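Local coordinates for protein precorrin-6y methyltransferase/putative decarboxylase (Methanothermobacter thermautotrophicus, PDB 1L3I) that probably methylates C-15 of cobalt-precorrin-6B with S-adenosylmethionine and then removes the C-12 carboxylate, giving cobalt-precorrin-7 in anaerobic cobalamin biosynthesis, at residues Asp5-Val13 and Asn64-Asn74; Leu113-Leu124 and Glu142-Phe152. All blocks are in the same frame, centred on the assembly; numbering follows the deposited sequence.

Contact 1: residues Asp5-Val13 and Asn64-Asn74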
loop_
_atom_site.group_PDB
_atom_site.type_symbol
_atom_site.label_atom_id
_atom_site.label_comp_id
_atom_site.label_asym_id
_atom_site.label_seq_id
_atom_site.Cartn_x
_atom_site.Cartn_y
_atom_site.Cartn_z
ATOM N N ASP A 5 -13.299 12.134 13.156
ATOM C CA ASP A 5 -13.160 12.621 14.521
ATOM C C ASP A 5 -14.384 13.315 15.048
ATOM O O ASP A 5 -14.324 13.957 16.094
ATOM C CB ASP A 5 -11.945 13.533 14.664
ATOM C CG ASP A 5 -12.028 14.777 13.822
ATOM O OD1 ASP A 5 -13.137 15.299 13.545
ATOM O OD2 ASP A 5 -10.937 15.249 13.455
ATOM N N GLU A 6 -15.466 13.258 14.277
ATOM C CA GLU A 6 -16.727 13.853 14.689
ATOM C C GLU A 6 -17.771 12.787 15.045
ATOM O O GLU A 6 -18.977 13.045 15.009
ATOM C CB GLU A 6 -17.239 14.814 13.633
ATOM C CG GLU A 6 -16.369 16.048 13.502
ATOM C CD GLU A 6 -16.941 17.072 12.540
ATOM O OE1 GLU A 6 -18.114 16.933 12.124
ATOM O OE2 GLU A 6 -16.207 18.018 12.198
ATOM N N PHE A 7 -17.274 11.599 15.383
ATOM C CA PHE A 7 -18.071 10.449 15.799
ATOM C C PHE A 7 -17.612 10.108 17.218
ATOM O O PHE A 7 -16.410 10.059 17.488
ATOM C CB PHE A 7 -17.779 9.237 14.906
ATOM C CG PHE A 7 -18.426 9.301 13.564
ATOM C CD1 PHE A 7 -17.797 9.934 12.499
ATOM C CD2 PHE A 7 -19.682 8.737 13.361
ATOM C CE1 PHE A 7 -18.411 10.005 11.253
ATOM C CE2 PHE A 7 -20.306 8.803 12.112
ATOM C CZ PHE A 7 -19.673 9.439 11.056
ATOM N N ILE A 8 -18.543 9.849 18.127
ATOM C CA ILE A 8 -18.145 9.497 19.487
ATOM C C ILE A 8 -17.962 7.992 19.531
ATOM O O ILE A 8 -18.824 7.226 19.077
ATOM C CB ILE A 8 -19.194 9.917 20.547
ATOM C CG1 ILE A 8 -19.414 11.432 20.510
ATOM C CG2 ILE A 8 -18.696 9.550 21.933
ATOM C CD1 ILE A 8 -18.272 12.255 21.115
ATOM N N LYS A 9 -16.810 7.570 20.017
ATOM C CA LYS A 9 -16.516 6.151 20.104
ATOM C C LYS A 9 -16.819 5.540 21.467
ATOM O O LYS A 9 -16.592 6.166 22.498
ATOM C CB LYS A 9 -15.047 5.899 19.776
ATOM C CG LYS A 9 -14.743 5.762 18.305
ATOM C CD LYS A 9 -13.363 5.156 18.110
ATOM C CE LYS A 9 -12.307 6.227 18.059
ATOM N NZ LYS A 9 -12.420 6.923 16.779
ATOM N N ASN A 10 -17.384 4.339 21.441
ATOM C CA ASN A 10 -17.659 3.560 22.641
ATOM C C ASN A 10 -16.524 2.526 22.609
ATOM O O ASN A 10 -16.212 1.961 21.566
ATOM C CB ASN A 10 -19.026 2.887 22.539
ATOM C CG ASN A 10 -19.257 1.885 23.646
ATOM O OD1 ASN A 10 -18.541 0.910 23.761
ATOM N ND2 ASN A 10 -20.270 2.120 24.462
ATOM N N PRO A 11 -15.894 2.246 23.755
ATOM C CA PRO A 11 -14.795 1.270 23.698
ATOM C C PRO A 11 -15.071 -0.175 23.237
ATOM O O PRO A 11 -14.151 -0.884 22.845
ATOM C CB PRO A 11 -14.191 1.366 25.105
ATOM C CG PRO A 11 -15.356 1.791 25.957
ATOM C CD PRO A 11 -16.070 2.792 25.115
ATOM N N SER A 12 -16.331 -0.594 23.218
ATOM C CA SER A 12 -16.670 -1.952 22.817
ATOM C C SER A 12 -17.270 -2.047 21.409
ATOM O O SER A 12 -17.681 -3.124 20.982
ATOM C CB SER A 12 -17.683 -2.543 23.807
ATOM O OG SER A 12 -18.963 -1.925 23.674
ATOM N N VAL A 13 -17.380 -0.910 20.728
ATOM C CA VAL A 13 -17.971 -0.857 19.395
ATOM C C VAL A 13 -16.927 -0.353 18.389
ATOM O O VAL A 13 -16.358 0.719 18.560
ATOM C CB VAL A 13 -19.242 0.057 19.367
ATOM C CG1 VAL A 13 -19.837 0.106 17.982
ATOM C CG2 VAL A 13 -20.284 -0.434 20.362
ATOM N N ASN A 64 -24.837 -5.865 18.894
ATOM C CA ASN A 64 -24.435 -5.110 20.059
ATOM C C ASN A 64 -25.370 -3.969 20.421
ATOM O O ASN A 64 -25.494 -2.997 19.665
ATOM C CB ASN A 64 -23.003 -4.580 19.876
ATOM C CG ASN A 64 -22.353 -4.099 21.191
ATOM O OD1 ASN A 64 -21.305 -3.443 21.168
ATOM N ND2 ASN A 64 -22.944 -4.443 22.325
ATOM N N PRO A 65 -26.038 -4.058 21.600
ATOM C CA PRO A 65 -26.960 -3.031 22.088
ATOM C C PRO A 65 -26.187 -1.719 22.137
ATOM O O PRO A 65 -26.730 -0.653 21.859
ATOM C CB PRO A 65 -27.264 -3.505 23.507
ATOM C CG PRO A 65 -27.205 -4.965 23.401
ATOM C CD PRO A 65 -25.982 -5.189 22.551
ATOM N N GLU A 66 -24.901 -1.820 22.470
ATOM C CA GLU A 66 -24.026 -0.666 22.571
ATOM C C GLU A 66 -23.729 -0.018 21.234
ATOM O O GLU A 66 -23.482 1.189 21.169
ATOM C CB GLU A 66 -22.727 -1.055 23.274
ATOM C CG GLU A 66 -22.910 -1.310 24.765
ATOM C CD GLU A 66 -23.065 -0.028 25.612
ATOM O OE1 GLU A 66 -23.578 1.008 25.125
ATOM O OE2 GLU A 66 -22.674 -0.068 26.795
ATOM N N ALA A 67 -23.710 -0.829 20.180
ATOM C CA ALA A 67 -23.484 -0.301 18.840
ATOM C C ALA A 67 -24.748 0.485 18.440
ATOM O O ALA A 67 -24.663 1.567 17.856
ATOM C CB ALA A 67 -23.233 -1.429 17.866
ATOM N N ILE A 68 -25.920 -0.036 18.807
ATOM C CA ILE A 68 -27.183 0.627 18.475
ATOM C C ILE A 68 -27.288 1.966 19.217
ATOM O O ILE A 68 -27.745 2.970 18.665
ATOM C CB ILE A 68 -28.390 -0.273 18.814
ATOM C CG1 ILE A 68 -28.400 -1.517 17.903
ATOM C CG2 ILE A 68 -29.689 0.522 18.708
ATOM C CD1 ILE A 68 -28.564 -1.214 16.424
ATOM N N SER A 69 -26.817 1.965 20.459
ATOM C CA SER A 69 -26.820 3.170 21.279
ATOM C C SER A 69 -25.840 4.227 20.727
ATOM O O SER A 69 -26.187 5.407 20.635
ATOM C CB SER A 69 -26.470 2.785 22.722
ATOM O OG SER A 69 -26.296 3.925 23.547
ATOM N N THR A 70 -24.631 3.794 20.351
ATOM C CA THR A 70 -23.589 4.675 19.801
ATOM C C THR A 70 -24.039 5.301 18.476
ATOM O O THR A 70 -23.831 6.503 18.246
ATOM C CB THR A 70 -22.277 3.893 19.598
ATOM O OG1 THR A 70 -21.874 3.332 20.850
ATOM C CG2 THR A 70 -21.172 4.785 19.065
ATOM N N THR A 71 -24.665 4.483 17.625
ATOM C CA THR A 71 -25.179 4.968 16.341
ATOM C C THR A 71 -26.304 6.005 16.566
ATOM O O THR A 71 -26.265 7.075 15.957
ATOM C CB THR A 71 -25.641 3.799 15.404
ATOM O OG1 THR A 71 -24.521 2.970 15.082
ATOM C CG2 THR A 71 -26.209 4.330 14.080
ATOM N N GLU A 72 -27.261 5.736 17.465
ATOM C CA GLU A 72 -28.355 6.700 17.713
ATOM C C GLU A 72 -27.785 8.007 18.266
ATOM O O GLU A 72 -28.184 9.105 17.867
ATOM C CB GLU A 72 -29.428 6.126 18.652
ATOM C CG GLU A 72 -30.627 7.063 18.968
ATOM C CD GLU A 72 -31.394 7.642 17.729
ATOM O OE1 GLU A 72 -31.636 6.927 16.723
ATOM O OE2 GLU A 72 -31.814 8.830 17.772
HETATM N N MSE A 73 -26.780 7.869 19.115
HETATM C CA MSE A 73 -26.107 9.007 19.720
HETATM C C MSE A 73 -25.436 9.871 18.635
HETATM O O MSE A 73 -25.564 11.096 18.639
HETATM C CB MSE A 73 -25.063 8.474 20.681
HETATM C CG MSE A 73 -24.753 9.384 21.822
HETATM SE SE MSE A 73 -22.949 9.041 22.359
HETATM C CE MSE A 73 -22.228 10.739 21.867
ATOM N N ASN A 74 -24.708 9.226 17.722
ATOM C CA ASN A 74 -24.033 9.940 16.633
ATOM C C ASN A 74 -25.028 10.520 15.611
ATOM O O ASN A 74 -24.776 11.575 15.014
ATOM C CB ASN A 74 -22.986 9.038 15.954
ATOM C CG ASN A 74 -21.703 8.927 16.772
ATOM O OD1 ASN A 74 -21.196 9.919 17.293
ATOM N ND2 ASN A 74 -21.174 7.712 16.889
HETATM O O HOH W 1 -21.147 12.652 16.475
#
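F7, N10 and V13 pair in turn with N74, T70 and A67, so the irregular chain 5-13 runs antiparallel to helix 65-77. The CA atoms lie 6.0 Å apart for F7 and N74 and 5.6 Å apart for V13 and A67. A type I turn from N10 to V13 lies at the end of this run, where V13 faces A67 in the first turn of the helix.

N74 suits its place because an amide can serve both polar atoms of one backbone residue: OD1 accepts from I8 N at 2.8 Å in a nearly straight bond (175°), while ND2 donates to I8 O (3.2 Å) in its own amide plane. With CG anti to the carbonyl carbon (chi1 -78°), the group reaches off the helix to do this. ND2 also bonds T44 O, and a water joins OD1 to E6 O. The F7 ring turns its edge to ND2, the ring and amide planes 72° apart.

S12 N donates to N10 OD1, an Asx turn, and S12 OG donates to the same oxygen; N10 CB is left against T70 OG1 (3.3 Å). That hydroxyl bonds E66 O, on the opposite face of the carbonyl from T70 N, so it is satisfied within its own helix and can lie against the N10 carbon. V13 lays CG1 on A67 CB (3.7 Å) and CG2 beside A67 N; the small alanine leaves space for this branched side chain.

N64 and A67 touch the bound S-adenosylhomocysteine, and N64 N bonds D62, a cofactor-binding residue. Backbone recognition by N74 and apolar fit at V13 therefore fasten the N-terminal chain to a helix whose first turn borders the cofactor pocket.

Contact 2: residues Leu113-Leu124 and Glu142-Phe152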
loop_
_atom_site.group_PDB
_atom_site.type_symbol
_atom_site.label_atom_id
_atom_site.label_comp_id
_atom_site.label_asym_id
_atom_site.label_seq_id
_atom_site.Cartn_x
_atom_site.Cartn_y
_atom_site.Cartn_z
ATOM N N LEU A 113 -21.999 -14.430 7.256
ATOM C CA LEU A 113 -21.931 -13.715 5.982
ATOM C C LEU A 113 -22.766 -14.340 4.870
ATOM O O LEU A 113 -23.590 -13.674 4.230
ATOM C CB LEU A 113 -20.482 -13.567 5.510
ATOM C CG LEU A 113 -20.350 -12.808 4.193
ATOM C CD1 LEU A 113 -20.798 -11.357 4.349
ATOM C CD2 LEU A 113 -18.921 -12.896 3.709
ATOM N N GLN A 114 -22.548 -15.630 4.654
ATOM C CA GLN A 114 -23.252 -16.373 3.615
ATOM C C GLN A 114 -24.769 -16.252 3.743
ATOM O O GLN A 114 -25.461 -15.957 2.767
ATOM C CB GLN A 114 -22.831 -17.830 3.684
ATOM C CG GLN A 114 -23.385 -18.692 2.589
ATOM C CD GLN A 114 -22.880 -20.106 2.704
ATOM O OE1 GLN A 114 -23.299 -20.861 3.595
ATOM N NE2 GLN A 114 -21.960 -20.476 1.817
ATOM N N GLU A 115 -25.266 -16.453 4.959
ATOM C CA GLU A 115 -26.699 -16.379 5.253
ATOM C C GLU A 115 -27.230 -14.973 4.987
ATOM O O GLU A 115 -28.272 -14.804 4.348
ATOM C CB GLU A 115 -26.928 -16.749 6.718
ATOM C CG GLU A 115 -28.368 -16.824 7.149
ATOM C CD GLU A 115 -28.521 -17.202 8.619
ATOM O OE1 GLU A 115 -27.490 -17.437 9.300
ATOM O OE2 GLU A 115 -29.684 -17.268 9.093
ATOM N N ILE A 116 -26.511 -13.981 5.523
ATOM C CA ILE A 116 -26.822 -12.561 5.404
ATOM C C ILE A 116 -26.913 -12.180 3.937
ATOM O O ILE A 116 -27.856 -11.502 3.534
ATOM C CB ILE A 116 -25.717 -11.708 6.087
ATOM C CG1 ILE A 116 -25.789 -11.869 7.601
ATOM C CG2 ILE A 116 -25.828 -10.228 5.708
ATOM C CD1 ILE A 116 -24.627 -11.207 8.317
ATOM N N LEU A 117 -25.955 -12.638 3.135
ATOM C CA LEU A 117 -25.961 -12.321 1.708
ATOM C C LEU A 117 -27.126 -12.968 0.951
ATOM O O LEU A 117 -27.839 -12.279 0.222
ATOM C CB LEU A 117 -24.624 -12.682 1.053
ATOM C CG LEU A 117 -23.431 -11.783 1.362
ATOM C CD1 LEU A 117 -22.251 -12.329 0.593
ATOM C CD2 LEU A 117 -23.708 -10.325 0.997
ATOM N N ARG A 118 -27.346 -14.269 1.158
ATOM C CA ARG A 118 -28.445 -14.987 0.508
ATOM C C ARG A 118 -29.751 -14.252 0.752
ATOM O O ARG A 118 -30.543 -14.101 -0.164
ATOM C CB ARG A 118 -28.590 -16.395 1.063
ATOM C CG ARG A 118 -27.641 -17.422 0.493
ATOM C CD ARG A 118 -27.989 -18.766 1.083
ATOM N NE ARG A 118 -27.032 -19.808 0.773
ATOM C CZ ARG A 118 -26.488 -20.611 1.682
ATOM N NH1 ARG A 118 -26.797 -20.479 2.974
ATOM N NH2 ARG A 118 -25.663 -21.594 1.306
ATOM N N ILE A 119 -29.971 -13.831 1.997
ATOM C CA ILE A 119 -31.171 -13.077 2.377
ATOM C C ILE A 119 -31.196 -11.728 1.665
ATOM O O ILE A 119 -32.231 -11.329 1.147
ATOM C CB ILE A 119 -31.261 -12.847 3.925
ATOM C CG1 ILE A 119 -31.388 -14.186 4.665
ATOM C CG2 ILE A 119 -32.399 -11.895 4.276
ATOM C CD1 ILE A 119 -31.238 -14.079 6.178
ATOM N N ILE A 120 -30.076 -11.004 1.665
ATOM C CA ILE A 120 -30.038 -9.704 0.988
ATOM C C ILE A 120 -30.405 -9.901 -0.485
ATOM O O ILE A 120 -31.091 -9.078 -1.064
ATOM C CB ILE A 120 -28.647 -8.983 1.102
ATOM C CG1 ILE A 120 -28.423 -8.447 2.525
ATOM C CG2 ILE A 120 -28.568 -7.826 0.104
ATOM C CD1 ILE A 120 -27.060 -7.820 2.751
ATOM N N LYS A 121 -29.963 -11.001 -1.085
ATOM C CA LYS A 121 -30.307 -11.241 -2.482
ATOM C C LYS A 121 -31.836 -11.305 -2.583
ATOM O O LYS A 121 -32.412 -10.521 -3.318
ATOM C CB LYS A 121 -29.685 -12.525 -3.036
ATOM C CG LYS A 121 -29.968 -12.701 -4.509
ATOM C CD LYS A 121 -29.641 -14.097 -4.981
ATOM C CE LYS A 121 -30.093 -14.279 -6.440
ATOM N NZ LYS A 121 -29.678 -15.620 -6.992
ATOM N N ASP A 122 -32.479 -12.138 -1.748
ATOM C CA ASP A 122 -33.957 -12.324 -1.717
ATOM C C ASP A 122 -34.808 -11.045 -1.571
ATOM O O ASP A 122 -36.018 -11.076 -1.826
ATOM C CB ASP A 122 -34.405 -13.259 -0.568
ATOM C CG ASP A 122 -34.019 -14.731 -0.770
ATOM O OD1 ASP A 122 -33.146 -15.104 -1.568
ATOM O OD2 ASP A 122 -34.582 -15.554 -0.037
ATOM N N LYS A 123 -34.188 -9.944 -1.138
ATOM C CA LYS A 123 -34.916 -8.693 -0.947
ATOM C C LYS A 123 -34.374 -7.532 -1.754
ATOM O O LYS A 123 -34.792 -6.388 -1.532
ATOM C CB LYS A 123 -34.841 -8.271 0.519
ATOM C CG LYS A 123 -34.840 -9.398 1.527
ATOM C CD LYS A 123 -35.321 -8.883 2.872
ATOM C CE LYS A 123 -36.741 -8.343 2.761
ATOM N NZ LYS A 123 -37.434 -8.613 4.034
ATOM N N LEU A 124 -33.411 -7.800 -2.634
ATOM C CA LEU A 124 -32.789 -6.726 -3.416
ATOM C C LEU A 124 -33.640 -6.258 -4.596
ATOM O O LEU A 124 -34.024 -7.050 -5.438
ATOM C CB LEU A 124 -31.371 -7.136 -3.885
ATOM C CG LEU A 124 -30.416 -6.039 -4.409
ATOM C CD1 LEU A 124 -30.058 -5.059 -3.311
ATOM C CD2 LEU A 124 -29.149 -6.652 -5.002
ATOM N N GLU A 142 -14.714 -15.238 1.025
ATOM C CA GLU A 142 -16.107 -15.629 1.236
ATOM C C GLU A 142 -17.117 -14.749 0.497
ATOM O O GLU A 142 -17.985 -15.275 -0.190
ATOM C CB GLU A 142 -16.421 -15.669 2.743
ATOM C CG GLU A 142 -17.665 -16.466 3.086
ATOM C CD GLU A 142 -17.579 -17.913 2.576
ATOM O OE1 GLU A 142 -16.454 -18.481 2.528
ATOM O OE2 GLU A 142 -18.644 -18.476 2.218
ATOM N N ALA A 143 -16.967 -13.426 0.603
ATOM C CA ALA A 143 -17.862 -12.473 -0.050
ATOM C C ALA A 143 -17.883 -12.715 -1.560
ATOM O O ALA A 143 -18.941 -12.740 -2.183
ATOM C CB ALA A 143 -17.417 -11.019 0.268
HETATM N N MSE A 144 -16.706 -12.937 -2.127
HETATM C CA MSE A 144 -16.553 -13.183 -3.553
HETATM C C MSE A 144 -17.258 -14.467 -3.991
HETATM O O MSE A 144 -18.141 -14.417 -4.840
HETATM C CB MSE A 144 -15.077 -13.272 -3.890
HETATM C CG MSE A 144 -14.330 -11.989 -3.620
HETATM SE SE MSE A 144 -14.199 -10.964 -5.201
HETATM C CE MSE A 144 -12.573 -11.790 -5.828
ATOM N N GLU A 145 -16.869 -15.599 -3.404
ATOM C CA GLU A 145 -17.473 -16.890 -3.737
ATOM C C GLU A 145 -18.995 -16.812 -3.582
ATOM O O GLU A 145 -19.735 -17.060 -4.526
ATOM C CB GLU A 145 -16.892 -18.025 -2.855
ATOM C CG GLU A 145 -17.439 -19.446 -3.201
ATOM C CD GLU A 145 -16.669 -20.605 -2.540
ATOM O OE1 GLU A 145 -16.667 -20.700 -1.283
ATOM O OE2 GLU A 145 -16.088 -21.441 -3.284
ATOM N N CYS A 146 -19.455 -16.398 -2.410
ATOM C CA CYS A 146 -20.882 -16.293 -2.160
ATOM C C CYS A 146 -21.614 -15.443 -3.173
ATOM O O CYS A 146 -22.598 -15.892 -3.742
ATOM C CB CYS A 146 -21.141 -15.758 -0.766
ATOM S SG CYS A 146 -20.847 -17.013 0.482
ATOM N N LEU A 147 -21.122 -14.235 -3.423
ATOM C CA LEU A 147 -21.785 -13.367 -4.370
ATOM C C LEU A 147 -21.767 -13.919 -5.788
ATOM O O LEU A 147 -22.721 -13.713 -6.531
ATOM C CB LEU A 147 -21.214 -11.958 -4.314
ATOM C CG LEU A 147 -21.702 -11.122 -3.129
ATOM C CD1 LEU A 147 -20.873 -9.869 -3.005
ATOM C CD2 LEU A 147 -23.170 -10.783 -3.307
ATOM N N ARG A 148 -20.706 -14.629 -6.165
ATOM C CA ARG A 148 -20.646 -15.231 -7.505
ATOM C C ARG A 148 -21.703 -16.318 -7.586
ATOM O O ARG A 148 -22.477 -16.377 -8.538
ATOM C CB ARG A 148 -19.285 -15.870 -7.792
ATOM C CG ARG A 148 -18.410 -15.041 -8.703
ATOM C CD ARG A 148 -17.050 -15.666 -8.846
ATOM N NE ARG A 148 -15.996 -14.655 -8.983
ATOM C CZ ARG A 148 -14.799 -14.901 -9.502
ATOM N NH1 ARG A 148 -14.501 -16.126 -9.941
ATOM N NH2 ARG A 148 -13.912 -13.922 -9.612
ATOM N N ASP A 149 -21.732 -17.148 -6.547
ATOM C CA ASP A 149 -22.663 -18.257 -6.439
ATOM C C ASP A 149 -24.122 -17.816 -6.461
ATOM O O ASP A 149 -25.005 -18.594 -6.818
ATOM C CB ASP A 149 -22.375 -19.068 -5.179
ATOM C CG ASP A 149 -21.030 -19.767 -5.217
ATOM O OD1 ASP A 149 -20.305 -19.650 -6.247
ATOM O OD2 ASP A 149 -20.689 -20.446 -4.220
ATOM N N LEU A 150 -24.376 -16.573 -6.069
ATOM C CA LEU A 150 -25.739 -16.054 -6.064
ATOM C C LEU A 150 -26.043 -15.393 -7.397
ATOM O O LEU A 150 -27.083 -14.762 -7.560
ATOM C CB LEU A 150 -25.949 -15.087 -4.902
ATOM C CG LEU A 150 -25.793 -15.676 -3.506
ATOM C CD1 LEU A 150 -25.974 -14.583 -2.464
ATOM C CD2 LEU A 150 -26.789 -16.813 -3.283
ATOM N N GLY A 151 -25.119 -15.508 -8.340
ATOM C CA GLY A 151 -25.326 -14.956 -9.668
ATOM C C GLY A 151 -24.965 -13.506 -9.948
ATOM O O GLY A 151 -25.357 -12.952 -10.980
ATOM N N PHE A 152 -24.203 -12.878 -9.060
ATOM C CA PHE A 152 -23.821 -11.483 -9.277
ATOM C C PHE A 152 -22.484 -11.338 -9.982
ATOM O O PHE A 152 -21.666 -12.272 -10.027
ATOM C CB PHE A 152 -23.711 -10.729 -7.947
ATOM C CG PHE A 152 -25.000 -10.575 -7.213
ATOM C CD1 PHE A 152 -25.334 -11.452 -6.192
ATOM C CD2 PHE A 152 -25.869 -9.533 -7.510
ATOM C CE1 PHE A 152 -26.511 -11.294 -5.466
ATOM C CE2 PHE A 152 -27.054 -9.358 -6.789
ATOM C CZ PHE A 152 -27.377 -10.241 -5.771
#
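L113 and L117 pack against A143, C146 and L147, and L150 against L117 and R118, across helices 113-122 and 137-149, whose axes here approach to 10.0 Å at a signed crossing angle of -34°; E142 and R118 lend methylene carbons to this apolar packing. L113 sets CD2 beside A143 N and against CG of E142, whose aliphatic part slides past it in the opposite direction. Small A143 and C146 leave room for L117, whose CD1 meets C146 CB (3.9 Å) and L147 CG. From the other segment L150 inserts its branches beside R118: CD1 rests on the backbone and CD2 on CG (3.9 Å), crossing that side chain at about a right angle. C146 SG, a sulfur polarizable enough for mixed surroundings, lies against Q114 CG at 3.7 Å.

Helix 113-122 is the crossover of a beta-alpha-beta unit, linking parallel strands 101-106 and 128-134 of the Rossmann-like sheet; L117 and F152 both reach I130 of the latter. The partner helix ends in a Schellman motif, F152 N bonding L147 O and G151 N bonding R148 O. G151 takes a positive phi, where a side chain would be jammed against L150 O.

The polar link uses that same carbonyl: K121 NZ donates to L150 O at 2.8 Å, from 38° above the carbonyl plane. CG lies anti to the backbone N (chi1 -176°) and the chain is fully extended, so its methylenes pass L150 CB on the way.

Aliphatic-aromatic contacts close the C-terminal end of the pair. F152 CZ meets K121 CG at 3.8 Å and CE2 meets L124 CD2 at 3.9 Å, both obliquely to the ring. Replacing F152 by alanine is likely to open a gap between L124, the K121 methylenes and I130, leaving the lysine chain steadied mainly by its bond to L150 O.

Overall arrangement
Contact 1 closes before contact 2 opens along the chain, and the two lie on opposite sides of the chain's centre, with centres 28 Å apart and nearest atoms about 12 Å apart. They share no residue, but their helices all pack on or connect strands of one Rossmann-like sheet. Contact 1 joins the N-terminal loop to helix 65-77, between neighbouring strands 57-62 and 84-88; contact 2 pairs helices 113-122 and 137-149, before and after strand 128-134. Only the former touches the bound S-adenosylhomocysteine; in contact 2 the side chain of L113 is about 8 Å from the bound S-adenosylhomocysteine. The helix pair instead approaches the tetramer interfaces, where M144 packs on residues of two neighbouring subunits.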